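Local atomic coordinates of stage II sporulation E family protein (Thermanaerovibrio acidaminovorans, PDB entry 3RNR), a protein that is of unknown function but probably acts as a metal-dependent PP2C-type protein phosphatase, removing phosphate groups from phosphorylated serine or threonine residues. Residues Y12-D17 against S34-V39; S45-V50 against T143-S148; A75-N80 against G84-A89; V96-G101 against L152-G157. All coordinates share one frame; numbering follows the deposited sequence.

Contact 1 of 4, residues Y12-D17 against S34-V39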
loop_
_atom_site.group_PDB
_atom_site.type_symbol
_atom_site.label_atom_id
_atom_site.label_comp_id
_atom_site.label_asym_id
_atom_site.label_seq_id
_atom_site.Cartn_x
_atom_site.Cartn_y
_atom_site.Cartn_z
ATOM N N TYR B 12 4.418 3.696 6.078
ATOM C CA TYR B 12 4.128 4.841 5.213
ATOM C C TYR B 12 2.686 4.841 4.762
ATOM O O TYR B 12 2.004 3.815 4.827
ATOM C CB TYR B 12 5.045 4.826 3.984
ATOM C CG TYR B 12 4.856 3.603 3.109
ATOM C CD1 TYR B 12 3.814 3.532 2.184
ATOM C CD2 TYR B 12 5.702 2.514 3.221
ATOM C CE1 TYR B 12 3.643 2.405 1.384
ATOM C CE2 TYR B 12 5.539 1.393 2.430
ATOM C CZ TYR B 12 4.506 1.341 1.526
ATOM O OH TYR B 12 4.353 0.215 0.750
ATOM N N CYS B 13 2.238 5.994 4.276
ATOM C CA CYS B 13 0.895 6.130 3.727
ATOM C C CYS B 13 0.948 7.077 2.541
ATOM O O CYS B 13 1.770 7.993 2.500
ATOM C CB CYS B 13 -0.073 6.669 4.780
ATOM S SG CYS B 13 0.415 8.250 5.580
ATOM N N VAL B 14 0.087 6.841 1.561
ATOM C CA VAL B 14 0.063 7.696 0.391
ATOM C C VAL B 14 -1.352 7.756 -0.179
ATOM O O VAL B 14 -2.093 6.773 -0.117
ATOM C CB VAL B 14 1.098 7.223 -0.675
ATOM C CG1 VAL B 14 0.984 5.744 -0.927
ATOM C CG2 VAL B 14 0.930 8.008 -1.987
ATOM N N VAL B 15 -1.726 8.923 -0.693
ATOM C CA VAL B 15 -2.922 9.062 -1.500
ATOM C C VAL B 15 -2.526 9.720 -2.804
ATOM O O VAL B 15 -1.672 10.614 -2.823
ATOM C CB VAL B 15 -4.022 9.913 -0.798
ATOM C CG1 VAL B 15 -4.588 9.164 0.423
ATOM C CG2 VAL B 15 -3.473 11.308 -0.386
ATOM N N VAL B 16 -3.153 9.283 -3.889
ATOM C CA VAL B 16 -2.885 9.827 -5.216
ATOM C C VAL B 16 -4.202 9.992 -5.963
ATOM O O VAL B 16 -5.036 9.094 -5.934
ATOM C CB VAL B 16 -2.012 8.859 -6.050
ATOM C CG1 VAL B 16 -1.746 9.457 -7.418
ATOM C CG2 VAL B 16 -0.674 8.575 -5.349
ATOM N N ASP B 17 -4.402 11.126 -6.626
ATOM C CA ASP B 17 -5.567 11.244 -7.512
ATOM C C ASP B 17 -5.272 11.875 -8.858
ATOM O O ASP B 17 -4.580 12.888 -8.940
ATOM C CB ASP B 17 -6.719 11.964 -6.818
ATOM C CG ASP B 17 -7.766 10.992 -6.298
ATOM O OD1 ASP B 17 -7.970 10.928 -5.068
ATOM O OD2 ASP B 17 -8.357 10.289 -7.134
ATOM N N SER B 34 2.379 3.763 -8.221
ATOM C CA SER B 34 3.320 2.652 -8.326
ATOM C C SER B 34 4.757 3.102 -8.069
ATOM O O SER B 34 5.505 2.431 -7.362
ATOM C CB SER B 34 3.231 1.988 -9.698
ATOM O OG SER B 34 4.117 0.883 -9.763
ATOM N N ALA B 35 5.156 4.231 -8.647
ATOM C CA ALA B 35 6.517 4.714 -8.428
ATOM C C ALA B 35 6.748 5.091 -6.949
ATOM O O ALA B 35 7.777 4.754 -6.360
ATOM C CB ALA B 35 6.839 5.886 -9.352
ATOM N N SER B 36 5.789 5.782 -6.347
ATOM C CA SER B 36 5.957 6.215 -4.959
ATOM C C SER B 36 6.046 5.036 -3.995
ATOM O O SER B 36 6.856 5.053 -3.064
ATOM C CB SER B 36 4.852 7.196 -4.536
ATOM O OG SER B 36 3.572 6.596 -4.590
ATOM N N VAL B 37 5.228 4.007 -4.218
ATOM C CA VAL B 37 5.256 2.821 -3.355
ATOM C C VAL B 37 6.558 2.027 -3.490
ATOM O O VAL B 37 7.098 1.536 -2.503
ATOM C CB VAL B 37 4.016 1.894 -3.591
ATOM C CG1 VAL B 37 4.229 0.529 -2.926
ATOM C CG2 VAL B 37 2.757 2.561 -3.045
ATOM N N GLY B 38 7.075 1.904 -4.709
ATOM C CA GLY B 38 8.370 1.274 -4.896
ATOM C C GLY B 38 9.458 1.930 -4.058
ATOM O O GLY B 38 10.280 1.254 -3.442
ATOM N N VAL B 39 9.460 3.257 -4.023
ATOM C CA VAL B 39 10.443 3.999 -3.234
ATOM C C VAL B 39 10.199 3.795 -1.736
ATOM O O VAL B 39 11.113 3.467 -0.987
ATOM C CB VAL B 39 10.403 5.516 -3.559
ATOM C CG1 VAL B 39 11.125 6.320 -2.478
ATOM C CG2 VAL B 39 11.033 5.783 -4.931
#
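Y12 starts the contact by setting its phenol oxygen against V37 of the helix: OH lies 3.7 Å from V37 CG1, and the two side chains cross at about a right angle. The ring reaches this far because CG sits between the backbone N and the carbonyl carbon (chi1 62°), sending the phenol off the sheet toward the helix. Two residues on, V14 turns the same way and offers both methyls. Its CG1 packs on V37 CG2 at 4.2 Å, while CG2 comes within 4.0 Å of S36 OG. V16 also points to the helix but stays farther from this turn and meets A29, A32 and L33, one to two turns earlier. The strand thus presents every second residue to a helix running almost antiparallel to it, at 171° and with 9.8 Å between the axes, as expected for a helix layered on a sheet in the alpha-beta-alpha sandwich. At the second subunit, V37 packs on V37 of that chain. S36 OG bonds back to A32 O, its main partner, with L33 O also near, and meets V14 only by van der Waals contact. The interface therefore relies on van der Waals fit, hydroxyl oxygens set against methyls, with the S36 hydroxyl satisfied from within the helix.

Contact 2 of 4, residues S45-V50 against T143-S148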
loop_
_atom_site.group_PDB
_atom_site.type_symbol
_atom_site.label_atom_id
_atom_site.label_comp_id
_atom_site.label_asym_id
_atom_site.label_seq_id
_atom_site.Cartn_x
_atom_site.Cartn_y
_atom_site.Cartn_z
ATOM N N SER B 45 12.351 8.225 1.384
ATOM C CA SER B 45 11.613 9.291 2.033
ATOM C C SER B 45 10.393 9.692 1.202
ATOM O O SER B 45 10.317 9.396 0.006
ATOM C CB SER B 45 12.514 10.505 2.212
ATOM O OG SER B 45 12.761 11.085 0.953
ATOM N N PRO B 46 9.426 10.354 1.837
ATOM C CA PRO B 46 8.280 10.873 1.084
ATOM C C PRO B 46 8.713 11.776 -0.077
ATOM O O PRO B 46 8.130 11.697 -1.150
ATOM C CB PRO B 46 7.510 11.671 2.137
ATOM C CG PRO B 46 7.782 10.883 3.428
ATOM C CD PRO B 46 9.244 10.489 3.298
ATOM N N LEU B 47 9.712 12.627 0.132
ATOM C CA LEU B 47 10.196 13.477 -0.955
ATOM C C LEU B 47 10.755 12.662 -2.134
ATOM O O LEU B 47 10.477 12.969 -3.291
ATOM C CB LEU B 47 11.257 14.454 -0.451
ATOM C CG LEU B 47 11.940 15.331 -1.503
ATOM C CD1 LEU B 47 10.920 16.209 -2.256
ATOM C CD2 LEU B 47 12.995 16.217 -0.825
ATOM N N ASP B 48 11.582 11.660 -1.845
ATOM C CA ASP B 48 12.074 10.777 -2.891
ATOM C C ASP B 48 10.923 10.087 -3.621
ATOM O O ASP B 48 10.978 9.867 -4.833
ATOM C CB ASP B 48 13.002 9.712 -2.309
ATOM C CG ASP B 48 14.330 10.288 -1.851
ATOM O OD1 ASP B 48 14.763 11.324 -2.393
ATOM O OD2 ASP B 48 14.934 9.698 -0.944
ATOM N N ALA B 49 9.890 9.724 -2.872
ATOM C CA ALA B 49 8.735 9.058 -3.477
ATOM C C ALA B 49 8.022 10.018 -4.438
ATOM O O ALA B 49 7.628 9.634 -5.540
ATOM C CB ALA B 49 7.780 8.546 -2.393
ATOM N N VAL B 50 7.861 11.267 -4.023
ATOM C CA VAL B 50 7.290 12.286 -4.904
ATOM C C VAL B 50 8.148 12.491 -6.158
ATOM O O VAL B 50 7.634 12.540 -7.266
ATOM C CB VAL B 50 7.112 13.644 -4.172
ATOM C CG1 VAL B 50 6.897 14.783 -5.189
ATOM C CG2 VAL B 50 5.931 13.562 -3.212
ATOM N N THR B 143 8.791 22.342 -9.581
ATOM C CA THR B 143 9.566 23.123 -8.618
ATOM C C THR B 143 8.962 23.309 -7.238
ATOM O O THR B 143 9.658 23.701 -6.307
ATOM C CB THR B 143 9.808 24.517 -9.177
ATOM O OG1 THR B 143 8.539 25.116 -9.467
ATOM C CG2 THR B 143 10.618 24.427 -10.465
ATOM N N GLU B 144 7.694 22.966 -7.079
ATOM C CA GLU B 144 7.013 23.301 -5.832
ATOM C C GLU B 144 6.483 22.036 -5.198
ATOM O O GLU B 144 5.529 21.447 -5.700
ATOM C CB GLU B 144 5.846 24.282 -6.077
ATOM C CG GLU B 144 6.270 25.641 -6.655
ATOM C CD GLU B 144 7.317 26.347 -5.799
ATOM O OE1 GLU B 144 7.088 26.516 -4.576
ATOM O OE2 GLU B 144 8.373 26.730 -6.350
ATOM N N ILE B 145 7.083 21.654 -4.075
ATOM C CA ILE B 145 6.662 20.488 -3.320
ATOM C C ILE B 145 6.552 20.906 -1.868
ATOM O O ILE B 145 7.467 21.517 -1.336
ATOM C CB ILE B 145 7.712 19.357 -3.415
ATOM C CG1 ILE B 145 8.030 19.063 -4.886
ATOM C CG2 ILE B 145 7.206 18.108 -2.660
ATOM C CD1 ILE B 145 9.264 18.202 -5.113
ATOM N N SER B 146 5.424 20.624 -1.230
ATOM C CA SER B 146 5.292 20.944 0.190
ATOM C C SER B 146 5.939 19.786 0.939
ATOM O O SER B 146 5.603 18.641 0.660
ATOM C CB SER B 146 3.802 21.090 0.542
ATOM O OG SER B 146 3.624 21.561 1.877
ATOM N N THR B 147 6.876 20.059 1.853
ATOM C CA THR B 147 7.604 18.987 2.561
ATOM C C THR B 147 7.858 19.291 4.037
ATOM O O THR B 147 7.927 20.452 4.428
ATOM C CB THR B 147 9.008 18.702 1.931
ATOM O OG1 THR B 147 9.856 19.844 2.101
ATOM C CG2 THR B 147 8.909 18.396 0.457
ATOM N N SER B 148 8.028 18.238 4.838
ATOM C CA SER B 148 8.523 18.386 6.199
ATOM C C SER B 148 9.947 18.914 6.087
ATOM O O SER B 148 10.566 18.831 5.013
ATOM C CB SER B 148 8.542 17.031 6.912
ATOM O OG SER B 148 9.082 16.030 6.061
#
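L47 and I145 meet methyl to methyl, CD1 to CD1 at 3.9 Å, where the start of helix 46-63 packs against the segment entering edge strand 146-153 of the antiparallel sheet in this alpha-beta-alpha sandwich. Their side chains cross at about a right angle, and the same L47 CD1 also reaches T147 CG2 at 4.0 Å, so one leucine methyl touches I145 and T147, two apart in sequence and both turned to the helix. V50, one helical turn on, comes tip to tip with the isoleucine, its CG1 4.2 Å from I145 CD1. I145 suits this role because its two branches part: CG1 lies beside the backbone N (chi1 -53°) and carries CD1 to the helix, while CG2, anti to that N, also faces V50 CG1.

Outside this apolar shell, V50 rests on M74 and V76 of strand 72-80 and on I137, and P46 covers V76 and A78, which places the first turn of the helix over the sheet. On the strand side, S146 and S148 pair through their backbones with S90 and W88, fixing the direction in which I145 and T147 point. S148 OG adds a bond to W88 N. The helix start itself is N-capped by S45, whose OG accepts from D48 N at 3.1 Å with an almost straight N-H...O angle of 171°.

Contact 3 of 4, residues A75-N80 against G84-A89. With GOL (glycerol), chain K.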
loop_
_atom_site.group_PDB
_atom_site.type_symbol
_atom_site.label_atom_id
_atom_site.label_comp_id
_atom_site.label_asym_id
_atom_site.label_seq_id
_atom_site.Cartn_x
_atom_site.Cartn_y
_atom_site.Cartn_z
ATOM N N ALA B 75 -0.246 13.055 -1.737
ATOM C CA ALA B 75 0.372 13.388 -0.469
ATOM C C ALA B 75 0.912 12.089 0.109
ATOM O O ALA B 75 0.282 11.040 -0.029
ATOM C CB ALA B 75 -0.642 14.024 0.482
ATOM N N VAL B 76 2.068 12.164 0.751
ATOM C CA VAL B 76 2.730 10.961 1.251
ATOM C C VAL B 76 3.424 11.251 2.584
ATOM O O VAL B 76 3.925 12.361 2.812
ATOM C CB VAL B 76 3.728 10.417 0.202
ATOM C CG1 VAL B 76 4.598 11.535 -0.331
ATOM C CG2 VAL B 76 4.577 9.306 0.794
ATOM N N ALA B 77 3.441 10.269 3.473
ATOM C CA ALA B 77 4.132 10.444 4.736
ATOM C C ALA B 77 4.730 9.110 5.170
ATOM O O ALA B 77 4.288 8.047 4.731
ATOM C CB ALA B 77 3.181 10.998 5.790
ATOM N N ALA B 78 5.767 9.166 5.995
ATOM C CA ALA B 78 6.381 7.940 6.481
ATOM C C ALA B 78 6.823 8.176 7.905
ATOM O O ALA B 78 7.338 9.245 8.220
ATOM C CB ALA B 78 7.558 7.562 5.629
ATOM N N VAL B 79 6.613 7.184 8.763
ATOM C CA VAL B 79 7.063 7.275 10.140
ATOM C C VAL B 79 8.186 6.274 10.340
ATOM O O VAL B 79 8.034 5.101 10.024
ATOM C CB VAL B 79 5.926 6.957 11.118
ATOM C CG1 VAL B 79 6.451 6.913 12.560
ATOM C CG2 VAL B 79 4.804 7.982 10.965
ATOM N N ASN B 80 9.317 6.736 10.856
ATOM C CA ASN B 80 10.417 5.829 11.110
ATOM C C ASN B 80 10.113 5.113 12.415
ATOM O O ASN B 80 9.985 5.747 13.468
ATOM C CB ASN B 80 11.734 6.601 11.203
ATOM C CG ASN B 80 12.932 5.687 11.394
ATOM O OD1 ASN B 80 12.950 4.845 12.287
ATOM N ND2 ASN B 80 13.925 5.834 10.534
ATOM N N GLY B 84 10.769 6.921 15.835
ATOM C CA GLY B 84 9.488 7.593 15.935
ATOM C C GLY B 84 9.331 8.895 15.152
ATOM O O GLY B 84 8.395 9.651 15.406
ATOM N N THR B 85 10.211 9.162 14.191
ATOM C CA THR B 85 10.175 10.449 13.483
ATOM C C THR B 85 9.349 10.392 12.199
ATOM O O THR B 85 9.326 9.382 11.506
ATOM C CB THR B 85 11.570 10.968 13.132
ATOM O OG1 THR B 85 12.262 9.973 12.372
ATOM C CG2 THR B 85 12.366 11.294 14.410
ATOM N N LEU B 86 8.672 11.500 11.914
ATOM C CA LEU B 86 7.763 11.629 10.802
ATOM C C LEU B 86 8.323 12.538 9.708
ATOM O O LEU B 86 8.842 13.616 9.997
ATOM C CB LEU B 86 6.461 12.243 11.311
ATOM C CG LEU B 86 5.434 12.705 10.277
ATOM C CD1 LEU B 86 4.855 11.507 9.536
ATOM C CD2 LEU B 86 4.327 13.492 10.960
ATOM N N GLU B 87 8.204 12.101 8.456
ATOM C CA GLU B 87 8.441 12.983 7.311
ATOM C C GLU B 87 7.227 12.936 6.384
ATOM O O GLU B 87 6.466 11.971 6.408
ATOM C CB GLU B 87 9.686 12.560 6.525
ATOM C CG GLU B 87 10.991 12.681 7.325
ATOM C CD GLU B 87 12.199 12.583 6.424
ATOM O OE1 GLU B 87 12.416 11.517 5.802
ATOM O OE2 GLU B 87 12.899 13.592 6.300
ATOM N N TRP B 88 7.055 13.961 5.556
ATOM C CA TRP B 88 5.910 13.983 4.646
ATOM C C TRP B 88 6.204 14.858 3.436
ATOM O O TRP B 88 7.145 15.668 3.445
ATOM C CB TRP B 88 4.634 14.460 5.363
ATOM C CG TRP B 88 4.794 15.816 6.016
ATOM C CD1 TRP B 88 5.151 16.065 7.311
ATOM C CD2 TRP B 88 4.609 17.097 5.395
ATOM N NE1 TRP B 88 5.214 17.425 7.531
ATOM C CE2 TRP B 88 4.897 18.079 6.368
ATOM C CE3 TRP B 88 4.254 17.508 4.099
ATOM C CZ2 TRP B 88 4.818 19.450 6.098
ATOM C CZ3 TRP B 88 4.184 18.874 3.827
ATOM C CH2 TRP B 88 4.466 19.828 4.823
ATOM N N ALA B 89 5.420 14.671 2.378
ATOM C CA ALA B 89 5.532 15.529 1.205
ATOM C C ALA B 89 4.211 15.537 0.455
ATOM O O ALA B 89 3.446 14.566 0.519
ATOM C CB ALA B 89 6.672 15.070 0.309
HETATM C C1 GOL K . 15.243 9.682 7.842
HETATM O O1 GOL K . 15.463 11.063 8.019
HETATM C C2 GOL K . 13.889 9.286 8.426
HETATM O O2 GOL K . 14.006 8.043 9.079
HETATM C C3 GOL K . 13.387 10.350 9.397
HETATM O O3 GOL K . 12.034 10.100 9.719
#
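L86 reaches across the hairpin to V79, its non-hydrogen-bonded partner in the antiparallel pairing of strands 72-80 and 85-91. From CB, the leucine chain runs with CG anti to the backbone N (chi1 169°), and the turn at the next bond (chi2 68°) then brings CD1 back over the neighbouring strand. There CD1 touches V79 CG2 at 3.8 Å and A77 CB at 4.1 Å, and it also passes 3.6 Å from A78 O. A77 in turn packs its CB on W88 CB, so these four residues share one face of the sheet. On the reverse face V76 CG1 meets A89 CB at 4.1 Å.

The backbone supplies the regular bonds. V76 and A89 exchange a reciprocal pair, as do A78 and E87. Toward the turn, N80 N donates to T85 O at 2.7 Å, whereas the bond from G84 N to N80 O is weak, with an angle of 126°. The side-chain oxygen OD1 of N80 accepts from R82 N and D83 N, bracing the turn. A glycerol, probably from the crystallisation liquor, bridges the strands here: N80 ND2 donates to its O2 at 2.6 Å, and its O3 donates to T85 OG1. The chemistry thus divides: main-chain bonds set the register of the hairpin and methyl packing fills both faces, while its turn end offers polar groups capable of gripping a small polyol.

Contact 4 of 4, residues V96-G101 against L152-G157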
loop_
_atom_site.group_PDB
_atom_site.type_symbol
_atom_site.label_atom_id
_atom_site.label_comp_id
_atom_site.label_asym_id
_atom_site.label_seq_id
_atom_site.Cartn_x
_atom_site.Cartn_y
_atom_site.Cartn_z
ATOM N N VAL B 96 -1.789 16.993 4.207
ATOM C CA VAL B 96 -1.152 16.221 5.270
ATOM C C VAL B 96 -1.503 16.798 6.642
ATOM O O VAL B 96 -1.326 17.994 6.873
ATOM C CB VAL B 96 0.378 16.226 5.126
ATOM C CG1 VAL B 96 1.012 15.275 6.171
ATOM C CG2 VAL B 96 0.784 15.831 3.692
ATOM N N TYR B 97 -1.986 15.944 7.544
ATOM C CA TYR B 97 -2.327 16.327 8.917
ATOM C C TYR B 97 -1.539 15.521 9.946
ATOM O O TYR B 97 -1.379 14.311 9.805
ATOM C CB TYR B 97 -3.821 16.093 9.183
ATOM C CG TYR B 97 -4.703 16.992 8.354
ATOM C CD1 TYR B 97 -5.136 18.220 8.850
ATOM C CD2 TYR B 97 -5.074 16.632 7.069
ATOM C CE1 TYR B 97 -5.938 19.070 8.080
ATOM C CE2 TYR B 97 -5.870 17.469 6.291
ATOM C CZ TYR B 97 -6.292 18.688 6.801
ATOM O OH TYR B 97 -7.081 19.508 6.024
ATOM N N LEU B 98 -1.081 16.197 10.997
ATOM C CA LEU B 98 -0.523 15.529 12.159
ATOM C C LEU B 98 -1.652 15.084 13.086
ATOM O O LEU B 98 -2.540 15.878 13.400
ATOM C CB LEU B 98 0.379 16.506 12.919
ATOM C CG LEU B 98 1.009 15.972 14.204
ATOM C CD1 LEU B 98 2.027 14.889 13.862
ATOM C CD2 LEU B 98 1.673 17.122 14.987
ATOM N N PHE B 99 -1.620 13.834 13.549
ATOM C CA PHE B 99 -2.569 13.430 14.581
ATOM C C PHE B 99 -1.842 13.389 15.917
ATOM O O PHE B 99 -0.995 12.525 16.164
ATOM C CB PHE B 99 -3.211 12.073 14.289
ATOM C CG PHE B 99 -4.159 11.617 15.369
ATOM C CD1 PHE B 99 -5.296 12.358 15.670
ATOM C CD2 PHE B 99 -3.910 10.455 16.095
ATOM C CE1 PHE B 99 -6.172 11.950 16.676
ATOM C CE2 PHE B 99 -4.788 10.038 17.098
ATOM C CZ PHE B 99 -5.914 10.787 17.389
ATOM N N LYS B 100 -2.159 14.361 16.762
ATOM C CA LYS B 100 -1.496 14.511 18.049
ATOM C C LYS B 100 -2.426 15.241 19.007
ATOM O O LYS B 100 -3.232 16.078 18.580
ATOM C CB LYS B 100 -0.187 15.271 17.861
ATOM C CG LYS B 100 0.513 15.633 19.138
ATOM C CD LYS B 100 1.893 16.152 18.852
ATOM C CE LYS B 100 2.635 16.463 20.154
ATOM N NZ LYS B 100 4.045 16.853 19.874
ATOM N N GLY B 101 -2.318 14.934 20.296
ATOM C CA GLY B 101 -3.161 15.567 21.296
ATOM C C GLY B 101 -4.644 15.457 20.977
ATOM O O GLY B 101 -5.416 16.371 21.267
ATOM N N LEU B 152 9.695 15.159 12.314
ATOM C CA LEU B 152 8.921 15.461 13.519
ATOM C C LEU B 152 8.878 14.259 14.457
ATOM O O LEU B 152 8.462 13.172 14.052
ATOM C CB LEU B 152 7.484 15.839 13.145
ATOM C CG LEU B 152 7.176 17.078 12.296
ATOM C CD1 LEU B 152 7.897 17.066 10.953
ATOM C CD2 LEU B 152 5.669 17.189 12.075
ATOM N N PRO B 153 9.312 14.437 15.714
ATOM C CA PRO B 153 9.278 13.336 16.690
ATOM C C PRO B 153 7.852 12.957 17.078
ATOM O O PRO B 153 7.062 13.831 17.410
ATOM C CB PRO B 153 9.994 13.925 17.922
ATOM C CG PRO B 153 10.698 15.137 17.435
ATOM C CD PRO B 153 9.904 15.663 16.278
ATOM N N LEU B 154 7.529 11.671 17.072
ATOM C CA LEU B 154 6.196 11.246 17.477
ATOM C C LEU B 154 6.315 10.333 18.680
ATOM O O LEU B 154 7.344 9.709 18.874
ATOM C CB LEU B 154 5.487 10.483 16.349
ATOM C CG LEU B 154 5.169 11.172 15.017
ATOM C CD1 LEU B 154 4.366 10.222 14.140
ATOM C CD2 LEU B 154 4.414 12.470 15.220
ATOM N N GLU B 155 5.228 10.223 19.437
ATOM C CA GLU B 155 5.122 9.311 20.564
ATOM C C GLU B 155 4.094 8.281 20.152
ATOM O O GLU B 155 3.291 8.527 19.252
ATOM C CB GLU B 155 4.602 10.034 21.806
ATOM C CG GLU B 155 5.438 11.214 22.261
ATOM C CD GLU B 155 6.691 10.797 23.006
ATOM O OE1 GLU B 155 6.816 9.604 23.359
ATOM O OE2 GLU B 155 7.555 11.669 23.238
ATOM N N ALA B 156 4.136 7.110 20.772
ATOM C CA ALA B 156 3.186 6.063 20.440
ATOM C C ALA B 156 1.759 6.614 20.495
ATOM O O ALA B 156 1.402 7.352 21.420
ATOM C CB ALA B 156 3.339 4.907 21.402
ATOM N N GLY B 157 0.947 6.258 19.498
ATOM C CA GLY B 157 -0.443 6.681 19.470
ATOM C C GLY B 157 -0.654 7.948 18.658
ATOM O O GLY B 157 -1.781 8.280 18.285
HETATM O O HOH W 1 5.095 14.384 19.348
#
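L98 and L154 carry the apolar part of this contact, with L98 CD1 3.7 Å from L154 CD2. The two side chains slide past each other in opposite directions and differ in their first torsions. In L98, CG stands anti to the backbone N (chi1 178°) and carries the branched end out to its partner. L154 instead keeps CG beside its backbone N and anti to the carbonyl carbon (chi1 -63°); with chi2 extended (-175°), CD2 comes against L98 CD1. The F99 ring goes to a different part of the segment: CE2 and CD2 both lie 3.7 Å from G157 O, which approaches the ring obliquely. K100 is fully extended, and its NZ donates to a water at 2.7 Å; that water donates a hydrogen bond to P153 O at 2.8 Å. Strand 95-100 belongs to the mixed sheet, where F99 pairs with G159 and L98 with S105. L152 pairs with L86 in the antiparallel sheet, and L98 also packs on L86, placing the contact at the junction of the two sheets.

In the fold
Contacts 1, 2 and 3 gather round the antiparallel sheet, with centres 10 to 12 Å apart. Helices 25-41 and 46-63 lie side by side over it, V39 of contact 1 packing on A49 of contact 2. Strands 10-18 and 72-80 join contact 1 to contact 3, while strand 146-153 flanks strand 85-91 and ties contact 3 to contacts 2 and 4. Contact 4 is about 20 Å from contact 1 between centres and brings in strand 95-100 of the second sheet. Along the chain contact 1 closes first, the hairpin of contact 3 falls within the span of contact 2, and contacts 2 and 4 interleave. Together they join one helical layer of the PP2C-type sandwich to its sheet, and that sheet to the second.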